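Local structure of beta-N-acetylhexosaminidase (Streptomyces plicatus, 1JAK) at residues D483-K486 with V487-A490; P21-L24 with D25-I28. The protein removes terminal, beta-linked N-acetylhexosamine residues from glycans by hydrolysis as a family 20 beta-N-acetylhexosaminidase, probably by substrate-assisted catalysis, and is inhibited by the azasugar GalNAc-isofagomine. All coordinates share one frame; numbering follows the deposited sequence.

Contact 1 (D483-K486 with V487-A490); sequences DTYK and VRLA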
loop_
_atom_site.group_PDB
_atom_site.type_symbol
_atom_site.label_atom_id
_atom_site.label_comp_id
_atom_site.label_asym_id
_atom_site.label_seq_id
_atom_site.Cartn_x
_atom_site.Cartn_y
_atom_site.Cartn_z
ATOM N N ASP A 483 16.684 -0.770 17.454
ATOM C CA ASP A 483 18.003 -0.147 17.498
ATOM C C ASP A 483 18.802 -0.275 16.207
ATOM O O ASP A 483 19.528 0.649 15.836
ATOM C CB ASP A 483 18.823 -0.692 18.671
ATOM C CG ASP A 483 18.302 -0.216 20.015
ATOM O OD1 ASP A 483 17.693 0.874 20.063
ATOM O OD2 ASP A 483 18.516 -0.920 21.024
ATOM N N THR A 484 18.678 -1.407 15.523
ATOM C CA THR A 484 19.408 -1.588 14.274
ATOM C C THR A 484 18.580 -1.107 13.085
ATOM O O THR A 484 19.129 -0.633 12.093
ATOM C CB THR A 484 19.835 -3.063 14.063
ATOM O OG1 THR A 484 18.700 -3.925 14.176
ATOM C CG2 THR A 484 20.877 -3.462 15.104
ATOM N N TYR A 485 17.258 -1.214 13.191
ATOM C CA TYR A 485 16.386 -0.755 12.114
ATOM C C TYR A 485 16.499 0.759 11.942
ATOM O O TYR A 485 16.550 1.261 10.817
ATOM C CB TYR A 485 14.919 -1.104 12.401
ATOM C CG TYR A 485 13.960 -0.473 11.408
ATOM C CD1 TYR A 485 13.883 -0.936 10.094
ATOM C CD2 TYR A 485 13.183 0.631 11.763
ATOM C CE1 TYR A 485 13.060 -0.313 9.153
ATOM C CE2 TYR A 485 12.355 1.266 10.827
ATOM C CZ TYR A 485 12.304 0.788 9.527
ATOM O OH TYR A 485 11.516 1.417 8.591
ATOM N N LYS A 486 16.534 1.488 13.054
ATOM C CA LYS A 486 16.608 2.942 12.981
ATOM C C LYS A 486 17.835 3.429 12.226
ATOM O O LYS A 486 17.825 4.529 11.668
ATOM C CB LYS A 486 16.563 3.567 14.382
ATOM C CG LYS A 486 17.793 3.352 15.238
ATOM C CD LYS A 486 17.580 3.973 16.615
ATOM C CE LYS A 486 18.807 3.813 17.498
ATOM N NZ LYS A 486 18.585 4.409 18.845
ATOM N N VAL A 487 18.889 2.617 12.199
ATOM C CA VAL A 487 20.099 2.995 11.474
ATOM C C VAL A 487 19.845 2.848 9.978
ATOM O O VAL A 487 20.296 3.669 9.179
ATOM C CB VAL A 487 21.303 2.115 11.872
ATOM C CG1 VAL A 487 22.503 2.454 10.998
ATOM C CG2 VAL A 487 21.642 2.340 13.338
ATOM N N ARG A 488 19.124 1.797 9.603
ATOM C CA ARG A 488 18.799 1.568 8.201
ATOM C C ARG A 488 17.793 2.619 7.736
ATOM O O ARG A 488 17.814 3.040 6.577
ATOM C CB ARG A 488 18.239 0.153 8.008
ATOM C CG ARG A 488 19.303 -0.933 8.174
ATOM C CD ARG A 488 18.792 -2.330 7.827
ATOM N NE ARG A 488 17.980 -2.924 8.888
ATOM C CZ ARG A 488 16.675 -3.160 8.792
ATOM N NH1 ARG A 488 16.019 -2.850 7.680
ATOM N NH2 ARG A 488 16.025 -3.721 9.805
ATOM N N LEU A 489 16.918 3.051 8.640
ATOM C CA LEU A 489 15.935 4.074 8.294
ATOM C C LEU A 489 16.639 5.423 8.182
ATOM O O LEU A 489 16.361 6.207 7.275
ATOM C CB LEU A 489 14.831 4.151 9.358
ATOM C CG LEU A 489 13.677 5.119 9.062
ATOM C CD1 LEU A 489 12.959 4.697 7.782
ATOM C CD2 LEU A 489 12.698 5.127 10.234
ATOM N N ALA A 490 17.559 5.690 9.103
ATOM C CA ALA A 490 18.302 6.946 9.092
ATOM C C ALA A 490 19.035 7.124 7.767
ATOM O O ALA A 490 19.164 8.239 7.260
ATOM C CB ALA A 490 19.307 6.969 10.239
HETATM O O HOH W 1 16.572 -4.553 12.446
#
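Y485 sends its ring between R488 and L489 on helix 482-490, a worked example of i to i+3 and i to i+4 side-chain packing on one helix face. The tight part is this buried side. With CG anti to the backbone N (chi1 172°), the ring is set between its two neighbours; its edge at CD1 meets a guanidinium face, Y485 CD1 to R488 NH2 3.5 Å, the two planes 72° apart. Farther round the ring, Y485 CE2 touches L489 CD2 at 3.9 Å. In the backbone L489 N donates to Y485 O over 2.8 Å. Y424 stacks on the tyrosine ring, while R488 NH1 reaches E471 in a salt bridge. Replacing R488 with an alanine would probably deprive E471 of this salt-bridge partner and uncover the CD1 edge of the tyrosine. The loose side is that of K486, which, extended beyond CG, reaches D483 only in a long salt bridge, K486 NZ to D483 OD1 3.8 Å. At the margin of the buried side, where T484 is exposed, T484 OG1, also bonded to D481, accepts from a water at 2.8 Å, and the same water accepts a hydrogen bond from R488 NH2, in plane at the guanidinium edge, again at 2.8 Å.

Contact 2 (P21-L24 with D25-I28); sequences PTPL and DRVI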
loop_
_atom_site.group_PDB
_atom_site.type_symbol
_atom_site.label_atom_id
_atom_site.label_comp_id
_atom_site.label_asym_id
_atom_site.label_seq_id
_atom_site.Cartn_x
_atom_site.Cartn_y
_atom_site.Cartn_z
ATOM N N PRO A 21 30.722 2.060 -1.102
ATOM C CA PRO A 21 29.327 1.627 -1.219
ATOM C C PRO A 21 28.660 1.398 0.133
ATOM O O PRO A 21 29.318 1.022 1.106
ATOM C CB PRO A 21 29.437 0.340 -2.030
ATOM C CG PRO A 21 30.745 -0.218 -1.580
ATOM C CD PRO A 21 31.641 1.005 -1.561
ATOM N N THR A 22 27.354 1.633 0.192
ATOM C CA THR A 22 26.616 1.428 1.430
ATOM C C THR A 22 26.622 -0.073 1.710
ATOM O O THR A 22 26.641 -0.883 0.782
ATOM C CB THR A 22 25.155 1.918 1.310
ATOM O OG1 THR A 22 24.470 1.151 0.311
ATOM C CG2 THR A 22 25.118 3.391 0.922
ATOM N N PRO A 23 26.611 -0.465 2.996
ATOM C CA PRO A 23 26.617 -1.882 3.370
ATOM C C PRO A 23 25.517 -2.676 2.676
ATOM O O PRO A 23 24.406 -2.183 2.492
ATOM C CB PRO A 23 26.441 -1.835 4.886
ATOM C CG PRO A 23 27.135 -0.557 5.252
ATOM C CD PRO A 23 26.625 0.391 4.194
ATOM N N LEU A 24 25.836 -3.911 2.301
ATOM C CA LEU A 24 24.890 -4.779 1.609
ATOM C C LEU A 24 23.600 -5.038 2.386
ATOM O O LEU A 24 22.560 -5.308 1.791
ATOM C CB LEU A 24 25.567 -6.115 1.275
ATOM C CG LEU A 24 24.798 -7.118 0.411
ATOM C CD1 LEU A 24 24.556 -6.528 -0.973
ATOM C CD2 LEU A 24 25.592 -8.418 0.301
ATOM N N ASP A 25 23.666 -4.946 3.711
ATOM C CA ASP A 25 22.491 -5.198 4.544
ATOM C C ASP A 25 21.683 -3.943 4.852
ATOM O O ASP A 25 20.610 -4.026 5.453
ATOM C CB ASP A 25 22.920 -5.818 5.875
ATOM C CG ASP A 25 23.574 -4.804 6.798
ATOM O OD1 ASP A 25 24.604 -4.218 6.409
ATOM O OD2 ASP A 25 23.055 -4.584 7.913
ATOM N N ARG A 26 22.190 -2.785 4.449
ATOM C CA ARG A 26 21.505 -1.534 4.746
ATOM C C ARG A 26 20.364 -1.216 3.792
ATOM O O ARG A 26 20.428 -0.256 3.021
ATOM C CB ARG A 26 22.519 -0.386 4.775
ATOM C CG ARG A 26 21.989 0.903 5.388
ATOM C CD ARG A 26 23.133 1.735 5.951
ATOM N NE ARG A 26 23.819 1.032 7.033
ATOM C CZ ARG A 26 24.903 1.485 7.656
ATOM N NH1 ARG A 26 25.438 2.647 7.306
ATOM N NH2 ARG A 26 25.453 0.773 8.630
ATOM N N VAL A 27 19.312 -2.027 3.856
ATOM C CA VAL A 27 18.143 -1.829 3.004
ATOM C C VAL A 27 16.868 -2.119 3.793
ATOM O O VAL A 27 16.893 -2.831 4.800
ATOM C CB VAL A 27 18.176 -2.755 1.766
ATOM C CG1 VAL A 27 19.528 -2.667 1.071
ATOM C CG2 VAL A 27 17.886 -4.170 2.172
ATOM N N ILE A 28 15.756 -1.560 3.329
ATOM C CA ILE A 28 14.463 -1.764 3.973
ATOM C C ILE A 28 13.484 -2.196 2.892
ATOM O O ILE A 28 13.379 -1.540 1.857
ATOM C CB ILE A 28 13.928 -0.462 4.616
ATOM C CG1 ILE A 28 14.893 0.035 5.696
ATOM C CG2 ILE A 28 12.548 -0.711 5.222
ATOM C CD1 ILE A 28 14.540 1.411 6.248
#
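P23 lays its pyrrolidine ring against R26, the two side chains running side by side in the same direction. P23 CG sits over the centre of one guanidinium face, 3.9 Å from R26 CZ, and CD lies just beside it, an apolar lid on a flat charged group. R26 gets there because its CG is anti to the backbone N (chi1 -166°) and its chain bends at the bond between CD and CG. On the proline's CB, D25 adds a second contact: with CG between the backbone N and the carbonyl carbon (chi1 74°), D25 OD1 reaches P23 CB at 3.4 Å. Holding these three side chains together is a type I beta turn from P23 to R26, closed by R26 N donating to P23 O at 3.0 Å. An inverse gamma turn centred on R26 overlaps its end, marked by a weak bond of 2.9 Å from V27 N to D25 O. L24 O, at the turn's second position, is buried and finds no polar partner. Farther out, the L24 side chain anchors the turn among L129 of helix 116-129, A147 and I151 of strand 145-153, and V34 and P36 of strand 33-36, while I28 N bonds to Q128 OE1.

Contacts 1 and 2 lie far apart in sequence, yet their centres are about 11 Å apart and they touch directly. R488 is the main bridge: R488 NH1 makes a probable hydrogen bond to V27 O at 3.0 Å, and R488 CD packs 3.4 Å from D25 O. I28 completes the seam, its CD1 lying 3.6 Å from L489 CA. The turn of 21-28 leads into the mixed sheet of the N-terminal domain, whereas E471, the salt-bridge partner of R488, lies on helix 465-474, which follows barrel strand 440-447, so the seam probably helps join the N-terminal sheet domain to the barrel side. No residue of either contact is among those lining the inhibitor pocket, such as D319, E320 and W350.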